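Local coordinates for putative methyltransferase protein (PDB 5BP9), which binds S-adenosyl-L-homocysteine in a Rossmann-like domain and is probably an S-adenosylmethionine-dependent methyltransferase, at residues 48-51 / 52-56; 135-138 / 139-143; 244-247 / 248-252; 178-181 / 182-185. All blocks are in the same frame, centred on the assembly; numbering follows the deposited sequence.

Contact 1. Residues 48-51 / 52-56; sequences DPMG and AAIAD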
loop_
_atom_site.group_PDB
_atom_site.type_symbol
_atom_site.label_atom_id
_atom_site.label_comp_id
_atom_site.label_asym_id
_atom_site.label_seq_id
_atom_site.Cartn_x
_atom_site.Cartn_y
_atom_site.Cartn_z
ATOM N N ASP A 48 9.517 10.634 -9.824
ATOM C CA ASP A 48 8.763 9.383 -9.657
ATOM C C ASP A 48 9.690 8.194 -9.912
ATOM O O ASP A 48 9.619 7.526 -10.968
ATOM C CB ASP A 48 7.562 9.353 -10.605
ATOM C CG ASP A 48 6.751 8.075 -10.498
ATOM O OD1 ASP A 48 6.937 7.286 -9.511
ATOM O OD2 ASP A 48 5.951 7.855 -11.430
ATOM N N PRO A 49 10.572 7.912 -8.948
ATOM C CA PRO A 49 11.566 6.841 -9.194
ATOM C C PRO A 49 10.974 5.435 -9.345
ATOM O O PRO A 49 11.432 4.686 -10.205
ATOM C CB PRO A 49 12.466 6.915 -7.953
ATOM C CG PRO A 49 11.586 7.574 -6.909
ATOM C CD PRO A 49 10.789 8.582 -7.650
HETATM N N MSE A 50 9.974 5.084 -8.509
HETATM C CA MSE A 50 9.391 3.738 -8.622
HETATM C C MSE A 50 8.634 3.590 -9.935
HETATM O O MSE A 50 8.763 2.552 -10.620
HETATM C CB MSE A 50 8.537 3.398 -7.416
HETATM C CG MSE A 50 7.927 2.008 -7.497
HETATM SE SE MSE A 50 6.873 1.556 -5.902
HETATM C CE MSE A 50 8.273 0.691 -4.860
ATOM N N GLY A 51 7.849 4.594 -10.309
ATOM C CA GLY A 51 7.179 4.582 -11.610
ATOM C C GLY A 51 8.157 4.472 -12.763
ATOM O O GLY A 51 7.934 3.739 -13.734
ATOM N N ALA A 52 9.264 5.206 -12.678
ATOM C CA ALA A 52 10.262 5.155 -13.750
ATOM C C ALA A 52 10.872 3.756 -13.878
ATOM O O ALA A 52 11.132 3.296 -14.993
ATOM C CB ALA A 52 11.331 6.182 -13.478
ATOM N N ALA A 53 11.124 3.092 -12.744
ATOM C CA ALA A 53 11.639 1.714 -12.752
ATOM C C ALA A 53 10.677 0.742 -13.412
ATOM O O ALA A 53 11.072 -0.073 -14.284
ATOM C CB ALA A 53 11.937 1.252 -11.353
ATOM N N ILE A 54 9.413 0.860 -13.011
ATOM C CA ILE A 54 8.313 0.054 -13.541
ATOM C C ILE A 54 8.177 0.285 -15.043
ATOM O O ILE A 54 8.021 -0.693 -15.802
ATOM C CB ILE A 54 6.980 0.370 -12.769
ATOM C CG1 ILE A 54 7.048 -0.256 -11.371
ATOM C CG2 ILE A 54 5.720 -0.120 -13.517
ATOM C CD1 ILE A 54 5.984 0.231 -10.398
ATOM N N ALA A 55 8.220 1.545 -15.474
ATOM C CA ALA A 55 8.100 1.874 -16.906
ATOM C C ALA A 55 9.272 1.348 -17.729
ATOM O O ALA A 55 9.065 0.774 -18.814
ATOM C CB ALA A 55 7.914 3.371 -17.086
ATOM N N ASP A 56 10.491 1.455 -17.210
ATOM C CA ASP A 56 11.637 0.859 -17.906
ATOM C C ASP A 56 11.452 -0.635 -18.117
ATOM O O ASP A 56 11.668 -1.152 -19.228
ATOM C CB ASP A 56 12.928 1.095 -17.132
ATOM C CG ASP A 56 13.768 2.172 -17.698
ATOM O OD1 ASP A 56 13.348 2.877 -18.651
ATOM O OD2 ASP A 56 14.882 2.315 -17.149
#

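Contact 2. Residues 135-138 / 139-143; sequences SVEV and MKLRG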
loop_
_atom_site.group_PDB
_atom_site.type_symbol
_atom_site.label_atom_id
_atom_site.label_comp_id
_atom_site.label_asym_id
_atom_site.label_seq_id
_atom_site.Cartn_x
_atom_site.Cartn_y
_atom_site.Cartn_z
ATOM N N SER A 135 3.457 4.715 -13.081
ATOM C CA SER A 135 2.821 3.473 -12.672
ATOM C C SER A 135 1.445 3.343 -13.303
ATOM O O SER A 135 1.103 2.279 -13.816
ATOM C CB SER A 135 2.735 3.376 -11.158
ATOM O OG SER A 135 4.029 3.376 -10.563
ATOM N N VAL A 136 0.673 4.421 -13.283
ATOM C CA VAL A 136 -0.648 4.419 -13.914
ATOM C C VAL A 136 -0.557 4.177 -15.427
ATOM O O VAL A 136 -1.365 3.388 -15.977
ATOM C CB VAL A 136 -1.442 5.687 -13.537
ATOM C CG1 VAL A 136 -2.719 5.835 -14.361
ATOM C CG2 VAL A 136 -1.739 5.702 -12.036
ATOM N N GLU A 137 0.451 4.779 -16.079
ATOM C CA GLU A 137 0.726 4.527 -17.510
ATOM C C GLU A 137 0.872 3.050 -17.765
ATOM O O GLU A 137 0.224 2.498 -18.640
ATOM C CB GLU A 137 2.041 5.216 -17.962
ATOM C CG GLU A 137 2.700 4.679 -19.245
ATOM C CD GLU A 137 3.950 5.452 -19.648
ATOM O OE1 GLU A 137 4.961 4.781 -19.975
ATOM O OE2 GLU A 137 3.896 6.711 -19.616
ATOM N N VAL A 138 1.757 2.424 -17.005
ATOM C CA VAL A 138 2.037 1.007 -17.155
ATOM C C VAL A 138 0.814 0.153 -16.905
ATOM O O VAL A 138 0.541 -0.756 -17.687
ATOM C CB VAL A 138 3.244 0.574 -16.291
ATOM C CG1 VAL A 138 3.388 -0.955 -16.188
ATOM C CG2 VAL A 138 4.509 1.205 -16.864
HETATM N N MSE A 139 0.081 0.431 -15.830
HETATM C CA MSE A 139 -1.151 -0.289 -15.566
HETATM C C MSE A 139 -2.075 -0.259 -16.760
HETATM O O MSE A 139 -2.644 -1.298 -17.128
HETATM C CB MSE A 139 -1.926 0.250 -14.347
HETATM C CG MSE A 139 -1.182 -0.132 -13.081
HETATM SE SE MSE A 139 -2.342 0.072 -11.521
HETATM C CE MSE A 139 -1.738 1.877 -11.107
ATOM N N LYS A 140 -2.252 0.917 -17.360
ATOM C CA LYS A 140 -3.171 1.018 -18.503
ATOM C C LYS A 140 -2.699 0.170 -19.674
ATOM O O LYS A 140 -3.478 -0.589 -20.295
ATOM C CB LYS A 140 -3.353 2.475 -18.908
ATOM C CG LYS A 140 -4.100 3.321 -17.897
ATOM C CD LYS A 140 -4.211 4.760 -18.335
ATOM C CE LYS A 140 -5.016 5.641 -17.404
ATOM N NZ LYS A 140 -6.440 5.245 -17.277
ATOM N N LEU A 141 -1.422 0.258 -19.957
ATOM C CA LEU A 141 -0.839 -0.481 -21.077
ATOM C C LEU A 141 -0.815 -1.984 -20.863
ATOM O O LEU A 141 -0.914 -2.751 -21.847
ATOM C CB LEU A 141 0.549 0.087 -21.426
ATOM C CG LEU A 141 0.590 1.559 -21.852
ATOM C CD1 LEU A 141 2.029 2.025 -22.044
ATOM C CD2 LEU A 141 -0.221 1.802 -23.114
ATOM N N ARG A 142 -0.764 -2.414 -19.603
ATOM C CA ARG A 142 -0.860 -3.851 -19.245
ATOM C C ARG A 142 -2.281 -4.413 -19.269
ATOM O O ARG A 142 -2.480 -5.636 -19.139
ATOM C CB ARG A 142 -0.262 -4.125 -17.875
ATOM C CG ARG A 142 1.224 -3.896 -17.810
ATOM C CD ARG A 142 1.757 -4.243 -16.423
ATOM N NE ARG A 142 1.924 -5.684 -16.264
ATOM C CZ ARG A 142 2.062 -6.337 -15.111
ATOM N NH1 ARG A 142 2.027 -5.714 -13.942
ATOM N NH2 ARG A 142 2.228 -7.656 -15.134
ATOM N N GLY A 143 -3.278 -3.540 -19.392
ATOM C CA GLY A 143 -4.664 -3.947 -19.508
ATOM C C GLY A 143 -5.498 -3.827 -18.249
ATOM O O GLY A 143 -6.570 -4.464 -18.155
#

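Contact 3. Residues 244-247 / 248-252; sequences LYID and FQTLS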
loop_
_atom_site.group_PDB
_atom_site.type_symbol
_atom_site.label_atom_id
_atom_site.label_comp_id
_atom_site.label_asym_id
_atom_site.label_seq_id
_atom_site.Cartn_x
_atom_site.Cartn_y
_atom_site.Cartn_z
ATOM N N LEU A 244 4.314 4.083 7.240
ATOM C CA LEU A 244 3.930 3.486 8.511
ATOM C C LEU A 244 3.896 1.969 8.450
ATOM O O LEU A 244 3.214 1.370 7.597
ATOM C CB LEU A 244 2.540 3.972 8.907
ATOM C CG LEU A 244 1.948 3.426 10.222
ATOM C CD1 LEU A 244 2.718 3.903 11.445
ATOM C CD2 LEU A 244 0.480 3.821 10.311
ATOM N N TYR A 245 4.625 1.343 9.369
ATOM C CA TYR A 245 4.422 -0.067 9.731
ATOM C C TYR A 245 3.702 -0.071 11.066
ATOM O O TYR A 245 3.969 0.775 11.899
ATOM C CB TYR A 245 5.764 -0.807 9.860
ATOM C CG TYR A 245 6.537 -0.883 8.573
ATOM C CD1 TYR A 245 7.255 0.219 8.115
ATOM C CD2 TYR A 245 6.550 -2.033 7.819
ATOM C CE1 TYR A 245 7.945 0.178 6.919
ATOM C CE2 TYR A 245 7.248 -2.091 6.616
ATOM C CZ TYR A 245 7.944 -0.982 6.168
ATOM O OH TYR A 245 8.638 -1.022 4.965
ATOM N N ILE A 246 2.763 -0.986 11.254
ATOM C CA ILE A 246 1.958 -0.952 12.466
ATOM C C ILE A 246 1.689 -2.381 12.925
ATOM O O ILE A 246 1.284 -3.256 12.138
ATOM C CB ILE A 246 0.667 -0.126 12.251
ATOM C CG1 ILE A 246 -0.082 0.100 13.569
ATOM C CG2 ILE A 246 -0.247 -0.774 11.207
ATOM C CD1 ILE A 246 -1.191 1.118 13.462
ATOM N N ASP A 247 1.956 -2.624 14.202
ATOM C CA ASP A 247 1.617 -3.932 14.808
ATOM C C ASP A 247 0.116 -4.070 15.004
ATOM O O ASP A 247 -0.603 -3.055 15.084
ATOM C CB ASP A 247 2.381 -4.107 16.137
ATOM C CG ASP A 247 1.858 -3.220 17.222
ATOM O OD1 ASP A 247 2.321 -2.086 17.337
ATOM O OD2 ASP A 247 0.919 -3.631 17.932
ATOM N N PHE A 248 -0.364 -5.318 15.090
ATOM C CA PHE A 248 -1.812 -5.544 15.129
ATOM C C PHE A 248 -2.500 -4.881 16.339
ATOM O O PHE A 248 -3.608 -4.334 16.203
ATOM C CB PHE A 248 -2.178 -7.045 15.097
ATOM C CG PHE A 248 -3.671 -7.275 15.150
ATOM C CD1 PHE A 248 -4.446 -7.099 14.012
ATOM C CD2 PHE A 248 -4.313 -7.542 16.348
ATOM C CE1 PHE A 248 -5.815 -7.258 14.054
ATOM C CE2 PHE A 248 -5.680 -7.690 16.400
ATOM C CZ PHE A 248 -6.434 -7.546 15.259
ATOM N N GLN A 249 -1.874 -4.915 17.518
ATOM C CA GLN A 249 -2.534 -4.336 18.692
ATOM C C GLN A 249 -2.672 -2.826 18.547
ATOM O O GLN A 249 -3.705 -2.236 18.918
ATOM C CB GLN A 249 -1.839 -4.672 20.014
ATOM C CG GLN A 249 -1.932 -6.138 20.389
ATOM C CD GLN A 249 -1.066 -7.010 19.500
ATOM O OE1 GLN A 249 0.100 -6.696 19.272
ATOM N NE2 GLN A 249 -1.636 -8.072 18.953
ATOM N N THR A 250 -1.626 -2.187 18.001
ATOM C CA THR A 250 -1.704 -0.748 17.775
ATOM C C THR A 250 -2.804 -0.438 16.734
ATOM O O THR A 250 -3.588 0.495 16.906
ATOM C CB THR A 250 -0.326 -0.160 17.389
ATOM O OG1 THR A 250 0.602 -0.436 18.442
ATOM C CG2 THR A 250 -0.394 1.374 17.184
ATOM N N LEU A 251 -2.851 -1.231 15.669
ATOM C CA LEU A 251 -3.871 -1.054 14.635
ATOM C C LEU A 251 -5.277 -1.201 15.221
ATOM O O LEU A 251 -6.156 -0.376 14.958
ATOM C CB LEU A 251 -3.672 -2.034 13.490
ATOM C CG LEU A 251 -4.719 -2.028 12.379
ATOM C CD1 LEU A 251 -4.710 -0.704 11.627
ATOM C CD2 LEU A 251 -4.448 -3.139 11.400
ATOM N N SER A 252 -5.472 -2.244 16.030
ATOM C CA SER A 252 -6.763 -2.483 16.662
ATOM C C SER A 252 -7.210 -1.306 17.546
ATOM O O SER A 252 -8.406 -0.904 17.516
ATOM C CB SER A 252 -6.706 -3.781 17.469
ATOM O OG SER A 252 -7.977 -4.088 17.991
#

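Contact 4. Residues 178-181 / 182-185; sequences ENMP and LFFR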
loop_
_atom_site.group_PDB
_atom_site.type_symbol
_atom_site.label_atom_id
_atom_site.label_comp_id
_atom_site.label_asym_id
_atom_site.label_seq_id
_atom_site.Cartn_x
_atom_site.Cartn_y
_atom_site.Cartn_z
ATOM N N GLU A 178 -0.722 9.886 13.693
ATOM C CA GLU A 178 -1.592 11.091 13.753
ATOM C C GLU A 178 -2.541 11.216 12.556
ATOM O O GLU A 178 -3.495 12.003 12.585
ATOM C CB GLU A 178 -0.774 12.376 13.948
ATOM C CG GLU A 178 0.114 12.748 12.774
ATOM C CD GLU A 178 0.913 14.020 12.973
ATOM O OE1 GLU A 178 0.541 14.874 13.823
ATOM O OE2 GLU A 178 1.905 14.164 12.242
ATOM N N ASN A 179 -2.278 10.457 11.486
ATOM C CA ASN A 179 -3.194 10.394 10.334
ATOM C C ASN A 179 -4.278 9.326 10.429
ATOM O O ASN A 179 -5.068 9.183 9.509
ATOM C CB ASN A 179 -2.393 10.187 9.064
ATOM C CG ASN A 179 -1.575 11.401 8.706
ATOM O OD1 ASN A 179 -1.883 12.530 9.132
ATOM N ND2 ASN A 179 -0.542 11.193 7.907
HETATM N N MSE A 180 -4.330 8.583 11.538
HETATM C CA MSE A 180 -5.367 7.560 11.679
HETATM C C MSE A 180 -6.786 8.108 11.605
HETATM O O MSE A 180 -7.618 7.509 10.909
HETATM C CB MSE A 180 -5.171 6.689 12.925
HETATM C CG MSE A 180 -3.996 5.739 12.756
HETATM SE SE MSE A 180 -4.556 4.259 11.575
HETATM C CE MSE A 180 -2.806 3.571 11.461
ATOM N N PRO A 181 -7.100 9.233 12.276
ATOM C CA PRO A 181 -8.474 9.756 12.155
ATOM C C PRO A 181 -8.846 10.113 10.692
ATOM O O PRO A 181 -9.933 9.753 10.229
ATOM C CB PRO A 181 -8.483 10.952 13.117
ATOM C CG PRO A 181 -7.425 10.614 14.132
ATOM C CD PRO A 181 -6.349 9.943 13.337
ATOM N N LEU A 182 -7.943 10.776 9.963
ATOM C CA LEU A 182 -8.179 11.106 8.552
ATOM C C LEU A 182 -8.408 9.846 7.747
ATOM O O LEU A 182 -9.319 9.784 6.922
ATOM C CB LEU A 182 -6.980 11.869 7.976
ATOM C CG LEU A 182 -7.002 12.218 6.483
ATOM C CD1 LEU A 182 -7.937 13.387 6.208
ATOM C CD2 LEU A 182 -5.592 12.528 5.999
ATOM N N PHE A 183 -7.561 8.842 7.987
ATOM C CA PHE A 183 -7.689 7.579 7.271
ATOM C C PHE A 183 -9.080 6.955 7.473
ATOM O O PHE A 183 -9.746 6.581 6.503
ATOM C CB PHE A 183 -6.573 6.622 7.715
ATOM C CG PHE A 183 -6.747 5.230 7.185
ATOM C CD1 PHE A 183 -6.615 4.983 5.825
ATOM C CD2 PHE A 183 -7.101 4.193 8.016
ATOM C CE1 PHE A 183 -6.836 3.712 5.316
ATOM C CE2 PHE A 183 -7.280 2.904 7.518
ATOM C CZ PHE A 183 -7.178 2.661 6.161
ATOM N N PHE A 184 -9.511 6.824 8.735
ATOM C CA PHE A 184 -10.788 6.192 9.005
ATOM C C PHE A 184 -11.974 7.029 8.532
ATOM O O PHE A 184 -12.981 6.476 8.101
ATOM C CB PHE A 184 -10.894 5.784 10.471
ATOM C CG PHE A 184 -10.069 4.556 10.784
ATOM C CD1 PHE A 184 -10.390 3.340 10.177
ATOM C CD2 PHE A 184 -8.979 4.592 11.641
ATOM C CE1 PHE A 184 -9.635 2.191 10.422
ATOM C CE2 PHE A 184 -8.258 3.443 11.918
ATOM C CZ PHE A 184 -8.560 2.243 11.293
ATOM N N ARG A 185 -11.838 8.357 8.545
ATOM C CA ARG A 185 -12.866 9.213 7.933
ATOM C C ARG A 185 -13.002 8.935 6.446
ATOM O O ARG A 185 -14.119 8.843 5.940
ATOM C CB ARG A 185 -12.606 10.697 8.149
ATOM C CG ARG A 185 -12.902 11.170 9.555
ATOM C CD ARG A 185 -12.957 12.691 9.638
ATOM N NE ARG A 185 -11.676 13.364 9.381
ATOM C CZ ARG A 185 -10.699 13.571 10.269
ATOM N NH1 ARG A 185 -10.785 13.130 11.514
ATOM N NH2 ARG A 185 -9.604 14.230 9.895
#

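Contact 1. Residues 48-51 / 52-56
Ile54 brings its CD1 against the CG methylene of Met50, a selenomethionine, at 3.9 Å, one turn along the same helix. The two side chains pass at a slant: Met50 CG is anti to the backbone N (chi1 -180°) and the chain stays extended through SE before bending at chi3, whereas Ile54 CG1 lies beside its own backbone N, 3.4 Å from Met50 O. Met50 touches both the bound S-adenosyl-L-homocysteine and the glycol molecule, so the first turn of the helix forms part of the wall of both pockets. That turn opens with an N-cap: Asp48 OD1 accepts from Gly51 N at 3.0 Å, the donor standing 52° out of the carboxylate plane. The other oxygen, OD2, is turned to Ser132 OG and, weakly, to Leu134 N, which ties the cap to the start of helix 133-142. The Asp48 carboxylate lies close against Gly51, which carries no side chain. Regular helical bonds follow, from Ala52 N to Asp48 O at 2.9 Å through Ala55 N to Gly51 O at 2.8 Å. The methyls of Ala52 and Ala53 pack on Tyr233 of strand 226-233.

Contact 2. Residues 135-138 / 139-143
Val136 is flanked by two side chains of the next turn. Its CG2 meets the CE methyl of Met139, a selenomethionine, at 3.9 Å, and its CG1 lies 3.8 Å from Lys140 CE, the valine and lysine running alongside each other in the same direction. Met139 reaches back because its chain folds at chi3 (-94°), which carries CE over Val136. Two further apolar pairs follow the helix at a spacing of four: Glu137 CG with Leu141 CD1, and Val138 CG1 with Arg142 CD at 3.7 Å, where the arginine's aliphatic part crosses the valine before bending at chi3.

Four backbone bonds hold the turns, the straightest from Met139 N to Ser135 O (2.9 Å, 170° at the hydrogen). The chain leaves helical geometry at Gly143, whose positive phi of 102° and bond from its N to Lys140 O (3.1 Å) belong to a Schellman motif.

The polar ends find partners beyond the helix: Glu137 OE1 bonds His59 NE2, Lys140 NZ reaches Ala147 O, and Arg142 NH1 reaches Ser112 O. Helix 133-142 is the crossover of a beta-alpha-beta unit, with Val136 and Met139 packed on strands 125-130 and 147-149, including Asp130 of the S-adenosyl-L-homocysteine site, while Ser135 and Val138 face Ile54 of helix 49-60.

Contact 3. Residues 244-247 / 248-252
With chi1 at 71°, Asp247 CG stands between its backbone N and carbonyl carbon, and the carboxylate is thereby swung over the first turn of the helix that follows. Thr250 answers with OG1 beside its own backbone N (chi1 -59°), which aims the hydroxyl back at the aspartate; the two side chains meet nearly at right angles. The carboxylate then grips Thr250 with both oxygens. OD1 accepts from Thr250 OG1 at 2.6 Å, on its syn side and 21° out of the carboxylate plane, while OD2 accepts from Thr250 N at 2.9 Å from well above that plane. OD1 has a second partner in Tyr223 OH, so three bonds hold the carboxylate and limit its rotation, and the partial positive charge of the helix start would probably favour its ionised form.

Next to this polar cluster, Ile246 supplies the apolar part. Its CD1 lies 3.8 Å from Thr250 CG2 and 3.6 Å from Leu251 N, covering the backbone of the first turn. The first full helical bond runs from Leu251 N to Asp247 O at 3.0 Å. Leu251 and Phe248 carry the helix onto the sheet, packing on strand 272-279, with Phe248 also against strand 260-267; Ile246 O bonds Tyr273 OH.

The arrangement is an Asp N-cap, reinforced by the hydroxyl of the third helical residue, at the point where the chain leaves strand 236-244 and enters helix 248-257.

Contact 4. Residues 178-181 / 182-185
Asn179 O accepts from Phe183 N at 2.9 Å, with 163° at the hydrogen, at the start of helix 180-190. This helix precedes strand 195-202 of the Rossmann-like methyltransferase sheet. Asn179 ND2 bonds Ile174 O, which holds the amide back toward the preceding loop. Selenomethionine Met180 makes a Met-aromatic contact with both phenylalanines: bent at chi2 (-76°), its chain folds back so that SE stands 3.8 Å from Phe184 CE2 and 4.9 Å from that ring's centroid, meeting it obliquely. Met180 and Phe184 run alongside each other, and they pack on Tyr254 and Ala255 of helix 248-257, respectively. Phe183, with CG anti to its backbone N (chi1 171°), has its side chain about 4 Å from that of Leu152 of the S-adenosyl-L-homocysteine site; its CD2 sits over the centre of one face of the Phe184 ring, 3.8 Å above the plane. On the more exposed flank the Arg185 chain folds at chi3 and lays one face of its guanidinium on the backbone of the turn, where Pro181 O is 3.6 Å from the guanidinium plane and Arg185 NH1 comes within 3.6 Å of Pro181 CB.

Overall arrangement
All four contacts are local, each closing one helical turn, and they follow in series along the chain without nesting or crossing. Contact 1 starts helix 49-60 and touches contact 2, in the crossover helix 133-142, through Ile54 on Val138 and Gly51 on Ser135; their centres are 12 Å apart. Contact 4 then starts helix 180-190, and contact 3, last in sequence, turns strand 236-244 into helix 248-257. These two meet through Met180 CE, packed against Leu244 and Ile246, with centres 13 Å apart. The pairs lie on opposite sides of the chain's centre, their centres 29 to 32 Å apart: one side joins helix 49-60 to the crossover helix beside strands 125-130 and 147-149, the other joins helices 180-190 and 248-257.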